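Omega-class glutathione S-transferase (Bombyx mori, PDB 3WD6) binds glutathione and probably catalyses glutathione-dependent transfer and dehydroascorbate reduction. Local coordinates at residues A[129-143]-A[185-198]. Residues are numbered along the deposited sequence; the frame is centred on the assembly and turned at random.
Sequences IQSLFIKILKFSDTV and WFERLRAFAHDERV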
ATOM      1  N   ILE A 129       8.057  -7.375  -7.083  1.00 27.32           N
ATOM      2  CA  ILE A 129       8.531  -6.338  -6.170  1.00 27.28           C
ATOM      3  C   ILE A 129       8.021  -6.614  -4.757  1.00 26.12           C
ATOM      4  O   ILE A 129       8.776  -6.560  -3.785  1.00 25.53           O
ATOM      5  CB  ILE A 129       8.061  -4.947  -6.627  1.00 26.92           C
ATOM      6  CG1 ILE A 129       8.657  -4.633  -7.998  1.00 24.56           C
ATOM      7  CG2 ILE A 129       8.421  -3.872  -5.568  1.00 23.90           C
ATOM      8  CD1 ILE A 129       8.039  -3.443  -8.666  1.00 22.51           C
ATOM      9  N   GLN A 130       6.726  -6.895  -4.654  1.00 27.90           N
ATOM     10  CA  GLN A 130       6.117  -7.239  -3.380  1.00 24.96           C
ATOM     11  C   GLN A 130       6.878  -8.407  -2.794  1.00 26.65           C
ATOM     12  O   GLN A 130       7.123  -8.459  -1.598  1.00 30.58           O
ATOM     13  CB  GLN A 130       4.649  -7.607  -3.590  1.00 24.49           C
ATOM     14  CG  GLN A 130       3.803  -6.489  -4.245  1.00 24.29           C
ATOM     15  CD  GLN A 130       2.416  -6.984  -4.680  1.00 27.41           C
ATOM     16  OE1 GLN A 130       1.784  -7.799  -3.990  1.00 29.17           O
ATOM     17  NE2 GLN A 130       1.942  -6.501  -5.829  1.00 26.83           N
ATOM     18  N   SER A 131       7.266  -9.336  -3.658  1.00 30.13           N
ATOM     19  CA  SER A 131       7.942 -10.565  -3.247  1.00 33.94           C
ATOM     20  C   SER A 131       9.371 -10.322  -2.750  1.00 33.48           C
ATOM     21  O   SER A 131       9.756 -10.791  -1.680  1.00 37.39           O
ATOM     22  CB  SER A 131       7.959 -11.563  -4.410  1.00 30.48           C
ATOM     23  OG  SER A 131       8.532 -12.784  -3.990  1.00 38.70           O
ATOM     24  N   LEU A 132      10.158  -9.591  -3.527  1.00 31.18           N
ATOM     25  CA  LEU A 132      11.518  -9.289  -3.105  1.00 34.61           C
ATOM     26  C   LEU A 132      11.540  -8.570  -1.764  1.00 35.42           C
ATOM     27  O   LEU A 132      12.374  -8.891  -0.907  1.00 36.37           O
ATOM     28  CB  LEU A 132      12.240  -8.433  -4.145  1.00 32.67           C
ATOM     29  CG  LEU A 132      13.686  -8.143  -3.740  1.00 34.17           C
ATOM     30  CD1 LEU A 132      14.476  -9.450  -3.643  1.00 39.04           C
ATOM     31  CD2 LEU A 132      14.353  -7.183  -4.707  1.00 33.47           C
ATOM     32  N   PHE A 133      10.642  -7.595  -1.595  1.00 31.88           N
ATOM     33  CA  PHE A 133      10.607  -6.774  -0.378  1.00 34.07           C
ATOM     34  C   PHE A 133      10.328  -7.629   0.859  1.00 34.50           C
ATOM     35  O   PHE A 133      11.062  -7.569   1.837  1.00 34.94           O
ATOM     36  CB  PHE A 133       9.610  -5.605  -0.523  1.00 30.23           C
ATOM     37  CG  PHE A 133       8.920  -5.194   0.776  1.00 35.67           C
ATOM     38  CD1 PHE A 133       7.622  -5.621   1.064  1.00 24.88           C
ATOM     39  CD2 PHE A 133       9.545  -4.359   1.693  1.00 34.19           C
ATOM     40  CE1 PHE A 133       6.992  -5.253   2.203  1.00  9.69           C
ATOM     41  CE2 PHE A 133       8.871  -4.008   2.856  1.00 30.74           C
ATOM     42  CZ  PHE A 133       7.586  -4.480   3.077  1.00 17.63           C
ATOM     43  N   ILE A 134       9.286  -8.449   0.800  1.00 35.43           N
ATOM     44  CA  ILE A 134       8.957  -9.326   1.916  1.00 38.22           C
ATOM     45  C   ILE A 134      10.033 -10.402   2.187  1.00 42.38           C
ATOM     46  O   ILE A 134      10.226 -10.812   3.337  1.00 43.11           O
ATOM     47  CB  ILE A 134       7.562  -9.967   1.737  1.00 42.27           C
ATOM     48  CG1 ILE A 134       7.182 -10.783   2.976  1.00 50.66           C
ATOM     49  CG2 ILE A 134       7.527 -10.841   0.484  1.00 42.05           C
ATOM     50  CD1 ILE A 134       7.043  -9.965   4.253  1.00 48.64           C
ATOM     51  N   LYS A 135      10.740 -10.846   1.147  1.00 41.03           N
ATOM     52  CA  LYS A 135      11.841 -11.791   1.344  1.00 42.74           C
ATOM     53  C   LYS A 135      13.020 -11.112   2.016  1.00 45.66           C
ATOM     54  O   LYS A 135      13.586 -11.638   2.973  1.00 50.58           O
ATOM     55  CB  LYS A 135      12.301 -12.404   0.023  1.00 42.72           C
ATOM     56  CG  LYS A 135      11.655 -13.737  -0.323  1.00 46.56           C
ATOM     57  CD  LYS A 135      12.066 -14.191  -1.735  1.00 49.17           C
ATOM     58  CE  LYS A 135      11.208 -15.353  -2.211  1.00 51.53           C
ATOM     59  NZ  LYS A 135       9.758 -15.092  -1.928  1.00 52.05           N
ATOM     60  N   ILE A 136      13.406  -9.949   1.509  1.00 42.14           N
ATOM     61  CA  ILE A 136      14.541  -9.234   2.082  1.00 46.21           C
ATOM     62  C   ILE A 136      14.255  -8.883   3.531  1.00 46.02           C
ATOM     63  O   ILE A 136      15.133  -8.922   4.394  1.00 45.42           O
ATOM     64  CB  ILE A 136      14.827  -7.952   1.310  1.00 44.04           C
ATOM     65  CG1 ILE A 136      15.413  -8.307  -0.061  1.00 43.74           C
ATOM     66  CG2 ILE A 136      15.752  -7.043   2.108  1.00 41.30           C
ATOM     67  CD1 ILE A 136      15.945  -7.117  -0.840  1.00 39.30           C
ATOM     68  N   LEU A 137      12.996  -8.559   3.783  1.00 46.31           N
ATOM     69  CA  LEU A 137      12.546  -8.172   5.104  1.00 46.90           C
ATOM     70  C   LEU A 137      12.537  -9.324   6.120  1.00 46.28           C
ATOM     71  O   LEU A 137      12.965  -9.127   7.253  1.00 49.69           O
ATOM     72  CB  LEU A 137      11.151  -7.539   5.010  1.00 43.97           C
ATOM     73  CG  LEU A 137      10.678  -6.744   6.223  1.00 42.13           C
ATOM     74  CD1 LEU A 137      11.592  -5.559   6.468  1.00 39.19           C
ATOM     75  CD2 LEU A 137       9.234  -6.291   6.030  1.00 41.73           C
ATOM     76  N   LYS A 138      12.070 -10.512   5.723  1.00 48.29           N
ATOM     77  CA  LYS A 138      11.792 -11.599   6.687  1.00 51.48           C
ATOM     78  C   LYS A 138      12.520 -12.926   6.451  1.00 56.27           C
ATOM     79  O   LYS A 138      12.540 -13.787   7.338  1.00 61.10           O
ATOM     80  CB  LYS A 138      10.276 -11.889   6.771  1.00 50.18           C
ATOM     81  CG  LYS A 138       9.418 -10.742   7.298  1.00 53.15           C
ATOM     82  CD  LYS A 138       8.097 -11.278   7.862  1.00 59.86           C
ATOM     83  CE  LYS A 138       7.057 -10.167   8.026  1.00 55.54           C
ATOM     84  NZ  LYS A 138       5.742 -10.674   8.529  1.00 55.42           N
ATOM     85  N   PHE A 139      13.086 -13.107   5.257  1.00 53.51           N
ATOM     86  CA  PHE A 139      13.769 -14.357   4.901  1.00 51.76           C
ATOM     87  C   PHE A 139      15.019 -14.031   4.096  1.00 51.98           C
ATOM     88  O   PHE A 139      15.334 -14.704   3.112  1.00 51.71           O
ATOM     89  CB  PHE A 139      12.835 -15.274   4.089  1.00 54.04           C
ATOM     90  CG  PHE A 139      11.382 -15.215   4.528  1.00 57.10           C
ATOM     91  CD1 PHE A 139      10.965 -15.812   5.716  1.00 58.78           C
ATOM     92  CD2 PHE A 139      10.432 -14.556   3.749  1.00 56.86           C
ATOM     93  CE1 PHE A 139       9.624 -15.748   6.119  1.00 58.37           C
ATOM     94  CE2 PHE A 139       9.088 -14.490   4.143  1.00 56.06           C
ATOM     95  CZ  PHE A 139       8.685 -15.084   5.328  1.00 56.45           C
ATOM     96  N   SER A 140      15.732 -12.999   4.544  1.00 54.41           N
ATOM     97  CA  SER A 140      16.743 -12.316   3.733  1.00 54.91           C
ATOM     98  C   SER A 140      17.837 -13.233   3.211  1.00 58.00           C
ATOM     99  O   SER A 140      18.404 -12.998   2.141  1.00 58.49           O
ATOM    100  CB  SER A 140      17.366 -11.151   4.517  1.00 51.91           C
ATOM    101  OG  SER A 140      18.376 -10.505   3.752  1.00 50.84           O
ATOM    102  N   ASP A 141      18.139 -14.276   3.972  1.00 61.40           N
ATOM    103  CA  ASP A 141      19.211 -15.194   3.604  1.00 67.19           C
ATOM    104  C   ASP A 141      18.865 -15.974   2.336  1.00 63.23           C
ATOM    105  O   ASP A 141      19.751 -16.314   1.546  1.00 61.84           O
ATOM    106  CB  ASP A 141      19.519 -16.146   4.769  1.00 67.63           C
ATOM    107  CG  ASP A 141      19.919 -15.401   6.035  1.00 71.03           C
ATOM    108  OD1 ASP A 141      20.386 -14.245   5.920  1.00 70.94           O
ATOM    109  OD2 ASP A 141      19.761 -15.966   7.139  1.00 70.34           O
ATOM    110  N   THR A 142      17.571 -16.223   2.137  1.00 60.97           N
ATOM    111  CA  THR A 142      17.107 -17.039   1.015  1.00 61.73           C
ATOM    112  C   THR A 142      16.989 -16.252  -0.302  1.00 59.04           C
ATOM    113  O   THR A 142      16.737 -16.837  -1.360  1.00 61.01           O
ATOM    114  CB  THR A 142      15.774 -17.771   1.348  1.00 57.67           C
ATOM    115  OG1 THR A 142      14.651 -17.004   0.890  1.00 55.34           O
ATOM    116  CG2 THR A 142      15.666 -17.999   2.850  1.00 58.65           C
ATOM    117  N   VAL A 143      17.192 -14.938  -0.240  1.00 57.00           N
ATOM    118  CA  VAL A 143      17.147 -14.088  -1.438  1.00 57.94           C
ATOM    119  C   VAL A 143      18.239 -14.459  -2.463  1.00 56.34           C
ATOM    120  O   VAL A 143      19.438 -14.309  -2.188  1.00 56.08           O
ATOM    121  CB  VAL A 143      17.246 -12.580  -1.063  1.00 53.35           C
ATOM    122  CG1 VAL A 143      17.289 -11.701  -2.305  1.00 48.97           C
ATOM    123  CG2 VAL A 143      16.078 -12.182  -0.165  1.00 52.03           C
ATOM    124  N   TRP A 185       4.793  -0.130  -2.555  1.00 18.02           N
ATOM    125  CA  TRP A 185       6.077  -0.807  -2.687  1.00 18.42           C
ATOM    126  C   TRP A 185       7.147   0.158  -3.139  1.00 21.64           C
ATOM    127  O   TRP A 185       8.279   0.080  -2.666  1.00 22.04           O
ATOM    128  CB  TRP A 185       5.972  -2.081  -3.517  1.00 14.77           C
ATOM    129  CG  TRP A 185       5.209  -3.056  -2.705  1.00 20.60           C
ATOM    130  CD1 TRP A 185       5.716  -3.913  -1.759  1.00 17.84           C
ATOM    131  CD2 TRP A 185       3.777  -3.208  -2.657  1.00 19.11           C
ATOM    132  NE1 TRP A 185       4.691  -4.614  -1.165  1.00 18.25           N
ATOM    133  CE2 TRP A 185       3.495  -4.207  -1.694  1.00 17.86           C
ATOM    134  CE3 TRP A 185       2.713  -2.616  -3.351  1.00 16.67           C
ATOM    135  CZ2 TRP A 185       2.194  -4.622  -1.403  1.00 19.78           C
ATOM    136  CZ3 TRP A 185       1.417  -3.033  -3.066  1.00 17.66           C
ATOM    137  CH2 TRP A 185       1.169  -4.030  -2.098  1.00 20.04           C
ATOM    138  N   PHE A 186       6.784   1.103  -4.002  1.00 17.55           N
ATOM    139  CA  PHE A 186       7.712   2.179  -4.312  1.00 18.43           C
ATOM    140  C   PHE A 186       8.065   3.020  -3.072  1.00 22.03           C
ATOM    141  O   PHE A 186       9.226   3.460  -2.927  1.00 21.96           O
ATOM    142  CB  PHE A 186       7.186   3.045  -5.452  1.00 17.75           C
ATOM    143  CG  PHE A 186       7.191   2.338  -6.780  1.00 20.75           C
ATOM    144  CD1 PHE A 186       8.248   1.480  -7.127  1.00 22.24           C
ATOM    145  CD2 PHE A 186       6.138   2.506  -7.675  1.00 18.48           C
ATOM    146  CE1 PHE A 186       8.253   0.805  -8.357  1.00 21.04           C
ATOM    147  CE2 PHE A 186       6.140   1.850  -8.911  1.00 22.44           C
ATOM    148  CZ  PHE A 186       7.199   0.996  -9.250  1.00 23.15           C
ATOM    149  N   GLU A 187       7.089   3.254  -2.188  1.00 17.58           N
ATOM    150  CA  GLU A 187       7.361   4.025  -0.984  1.00 18.84           C
ATOM    151  C   GLU A 187       8.438   3.304  -0.189  1.00 19.70           C
ATOM    152  O   GLU A 187       9.349   3.933   0.369  1.00 19.26           O
ATOM    153  CB  GLU A 187       6.095   4.222  -0.120  1.00 18.09           C
ATOM    154  CG  GLU A 187       6.340   5.141   1.094  1.00 16.60           C
ATOM    155  CD  GLU A 187       5.069   5.606   1.821  1.00 19.36           C
ATOM    156  OE1 GLU A 187       5.096   5.725   3.073  1.00 20.32           O
ATOM    157  OE2 GLU A 187       4.041   5.882   1.154  1.00 20.53           O
ATOM    158  N   ARG A 188       8.338   1.977  -0.162  1.00 21.15           N
ATOM    159  CA  ARG A 188       9.253   1.133   0.608  1.00 20.75           C
ATOM    160  C   ARG A 188      10.611   0.977  -0.083  1.00 24.18           C
ATOM    161  O   ARG A 188      11.647   0.917   0.582  1.00 24.96           O
ATOM    162  CB  ARG A 188       8.606  -0.232   0.908  1.00 19.16           C
ATOM    163  CG  ARG A 188       7.684  -0.221   2.145  1.00 20.14           C
ATOM    164  CD  ARG A 188       6.369  -0.963   1.929  1.00 15.05           C
ATOM    165  NE  ARG A 188       5.462  -0.819   3.076  1.00 18.24           N
ATOM    166  CZ  ARG A 188       4.513   0.113   3.174  1.00 16.33           C
ATOM    167  NH1 ARG A 188       4.331   0.984   2.192  1.00 17.52           N
ATOM    168  NH2 ARG A 188       3.738   0.170   4.244  1.00 15.06           N
ATOM    169  N   LEU A 189      10.609   0.946  -1.414  1.00 23.35           N
ATOM    170  CA  LEU A 189      11.849   0.801  -2.178  1.00 28.11           C
ATOM    171  C   LEU A 189      12.846   1.879  -1.722  1.00 28.16           C
ATOM    172  O   LEU A 189      14.053   1.625  -1.623  1.00 27.39           O
ATOM    173  CB  LEU A 189      11.564   0.896  -3.696  1.00 28.90           C
ATOM    174  CG  LEU A 189      12.664   0.742  -4.764  1.00 31.27           C
ATOM    175  CD1 LEU A 189      12.063   0.486  -6.149  1.00 31.07           C
ATOM    176  CD2 LEU A 189      13.616   1.946  -4.817  1.00 31.75           C
ATOM    177  N   ARG A 190      12.316   3.068  -1.429  1.00 25.63           N
ATOM    178  CA  ARG A 190      13.116   4.196  -0.964  1.00 25.08           C
ATOM    179  C   ARG A 190      13.973   3.854   0.279  1.00 28.19           C
ATOM    180  O   ARG A 190      15.116   4.311   0.399  1.00 26.37           O
ATOM    181  CB  ARG A 190      12.213   5.411  -0.708  1.00 22.35           C
ATOM    182  CG  ARG A 190      11.845   6.184  -1.973  1.00 24.31           C
ATOM    183  CD  ARG A 190      10.527   6.975  -1.838  1.00 20.53           C
ATOM    184  NE  ARG A 190      10.555   8.102  -0.905  1.00 23.31           N
ATOM    185  CZ  ARG A 190      10.009   8.085   0.318  1.00 26.48           C
ATOM    186  NH1 ARG A 190       9.408   6.989   0.771  1.00 26.18           N
ATOM    187  NH2 ARG A 190      10.055   9.165   1.093  1.00 25.47           N
ATOM    188  N   ALA A 191      13.438   3.034   1.183  1.00 28.34           N
ATOM    189  CA  ALA A 191      14.183   2.658   2.388  1.00 28.14           C
ATOM    190  C   ALA A 191      15.132   1.490   2.159  1.00 28.41           C
ATOM    191  O   ALA A 191      16.018   1.239   2.969  1.00 33.00           O
ATOM    192  CB  ALA A 191      13.246   2.353   3.530  1.00 24.30           C
ATOM    193  N   PHE A 192      14.949   0.765   1.066  1.00 32.29           N
ATOM    194  CA  PHE A 192      15.876  -0.308   0.733  1.00 35.15           C
ATOM    195  C   PHE A 192      16.940   0.203  -0.223  1.00 40.88           C
ATOM    196  O   PHE A 192      17.755  -0.574  -0.718  1.00 44.49           O
ATOM    197  CB  PHE A 192      15.137  -1.484   0.102  1.00 36.93           C
ATOM    198  CG  PHE A 192      14.286  -2.249   1.070  1.00 41.33           C
ATOM    199  CD1 PHE A 192      14.822  -3.306   1.809  1.00 45.76           C
ATOM    200  CD2 PHE A 192      12.955  -1.912   1.256  1.00 37.70           C
ATOM    201  CE1 PHE A 192      14.032  -4.021   2.717  1.00 44.66           C
ATOM    202  CE2 PHE A 192      12.156  -2.624   2.167  1.00 45.00           C
ATOM    203  CZ  PHE A 192      12.701  -3.681   2.898  1.00 40.12           C
ATOM    204  N   ALA A 193      16.936   1.510  -0.475  1.00 37.17           N
ATOM    205  CA  ALA A 193      17.817   2.079  -1.484  1.00 42.32           C
ATOM    206  C   ALA A 193      19.314   2.019  -1.150  1.00 46.29           C
ATOM    207  O   ALA A 193      20.126   2.496  -1.937  1.00 51.96           O
ATOM    208  CB  ALA A 193      17.387   3.510  -1.840  1.00 33.68           C
ATOM    209  N   HIS A 194      19.700   1.439  -0.013  1.00 43.20           N
ATOM    210  CA  HIS A 194      21.139   1.182   0.213  1.00 50.15           C
ATOM    211  C   HIS A 194      21.450  -0.285   0.483  1.00 53.77           C
ATOM    212  O   HIS A 194      22.499  -0.619   1.049  1.00 60.32           O
ATOM    213  CB  HIS A 194      21.743   2.056   1.315  1.00 52.93           C
ATOM    214  CG  HIS A 194      23.207   2.342   1.127  1.00 58.45           C
ATOM    215  ND1 HIS A 194      23.789   2.509  -0.117  1.00 61.06           N
ATOM    216  CD2 HIS A 194      24.202   2.522   2.033  1.00 50.47           C
ATOM    217  CE1 HIS A 194      25.077   2.770   0.030  1.00 57.44           C
ATOM    218  NE2 HIS A 194      25.352   2.785   1.325  1.00 59.75           N
ATOM    219  N   ASP A 195      20.507  -1.145   0.116  1.00 50.72           N
ATOM    220  CA  ASP A 195      20.787  -2.552  -0.103  1.00 50.18           C
ATOM    221  C   ASP A 195      21.087  -2.624  -1.601  1.00 51.24           C
ATOM    222  O   ASP A 195      20.423  -1.962  -2.404  1.00 52.07           O
ATOM    223  CB  ASP A 195      19.579  -3.397   0.297  1.00 45.94           C
ATOM    224  CG  ASP A 195      19.695  -4.845  -0.145  1.00 48.85           C
ATOM    225  OD1 ASP A 195      20.320  -5.117  -1.191  1.00 51.35           O
ATOM    226  OD2 ASP A 195      19.132  -5.718   0.555  1.00 46.82           O
ATOM    227  N   GLU A 196      22.108  -3.385  -1.975  1.00 53.06           N
ATOM    228  CA  GLU A 196      22.653  -3.324  -3.330  1.00 51.48           C
ATOM    229  C   GLU A 196      21.725  -4.015  -4.345  1.00 51.07           C
ATOM    230  O   GLU A 196      21.726  -3.707  -5.547  1.00 46.71           O
ATOM    231  CB  GLU A 196      24.076  -3.915  -3.348  1.00 55.33           C
ATOM    232  CG  GLU A 196      24.186  -5.444  -3.076  1.00 63.99           C
ATOM    233  CD  GLU A 196      24.034  -5.855  -1.590  1.00 65.39           C
ATOM    234  OE1 GLU A 196      24.020  -4.972  -0.690  1.00 59.06           O
ATOM    235  OE2 GLU A 196      23.933  -7.084  -1.328  1.00 63.57           O
ATOM    236  N   ARG A 197      20.915  -4.932  -3.829  1.00 49.94           N
ATOM    237  CA  ARG A 197      20.005  -5.736  -4.631  1.00 46.90           C
ATOM    238  C   ARG A 197      18.725  -4.976  -4.990  1.00 45.60           C
ATOM    239  O   ARG A 197      17.880  -5.491  -5.726  1.00 42.39           O
ATOM    240  CB  ARG A 197      19.636  -7.000  -3.852  1.00 48.19           C
ATOM    241  CG  ARG A 197      20.837  -7.747  -3.268  1.00 52.83           C
ATOM    242  CD  ARG A 197      20.411  -8.864  -2.305  1.00 48.04           C
ATOM    243  NE  ARG A 197      19.912  -8.340  -1.035  1.00 46.49           N
ATOM    244  CZ  ARG A 197      19.492  -9.101  -0.028  1.00 49.08           C
ATOM    245  NH1 ARG A 197      19.512 -10.421  -0.144  1.00 51.96           N
ATOM    246  NH2 ARG A 197      19.054  -8.546   1.098  1.00 52.03           N
ATOM    247  N   VAL A 198      18.593  -3.755  -4.472  1.00 43.82           N
ATOM    248  CA  VAL A 198      17.387  -2.956  -4.661  1.00 43.12           C
ATOM    249  C   VAL A 198      17.679  -1.614  -5.335  1.00 42.11           C
ATOM    250  O   VAL A 198      16.881  -1.137  -6.132  1.00 40.58           O
ATOM    251  CB  VAL A 198      16.692  -2.676  -3.312  1.00 44.94           C
ATOM    252  CG1 VAL A 198      15.383  -1.909  -3.530  1.00 40.10           C
ATOM    253  CG2 VAL A 198      16.456  -3.974  -2.548  1.00 41.03           C
TER
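Phe133 stands between Trp185 and Phe192 in an aromatic cluster that joins helix 127-138 to helix 177-189 and the loop after it, within the all-helical C-terminal half of the glutathione transferase fold. Its ring meets that of Phe192 rim to rim, planes at 86°, and lies oblique to the five-membered ring of Trp185, while the aliphatic CD of Arg188 covers one face. Arg188 suits this border because its methylene groups pack on the ring while its guanidinium reaches Gln42 and the carbonyl of Tyr37, near the glutathione-binding Cys38. Over the indole lies Gln130, whose CG is 3.6 Å from the centroid of the five-membered ring of Trp185, a CH-pi contact; the Gln130 amide extends onward to Ser126 and Tyr40.

Farther along the helix, branched Ile136 fills two places at once. With CG1 anti to the carbonyl carbon (chi1 -71°), its CD1 reaches Val198 CG2 at 3.6 Å, and its CG2 packs against Phe192 CE1 at 3.5 Å. Ile136 CG1 also sits 3.8 Å above the guanidinium plane of Arg197, displaced from the centre of the group.

At the polar edge, Asp195 fixes that flat group: NE and NH2 of Arg197 hold the two carboxylate oxygens together, with both oxygens close to the guanidinium plane. Replacing Arg197 with an alanine would probably leave the Asp195 carboxylate without its charged mate and uncover Ile136. Asp195 OD1 also closes an Asx turn, accepting from Arg197 N at 2.7 Å. Across the contact, Arg197 NH2 points almost straight (170°) at Ser140 OG, a weak hydrogen bond of 3.4 Å.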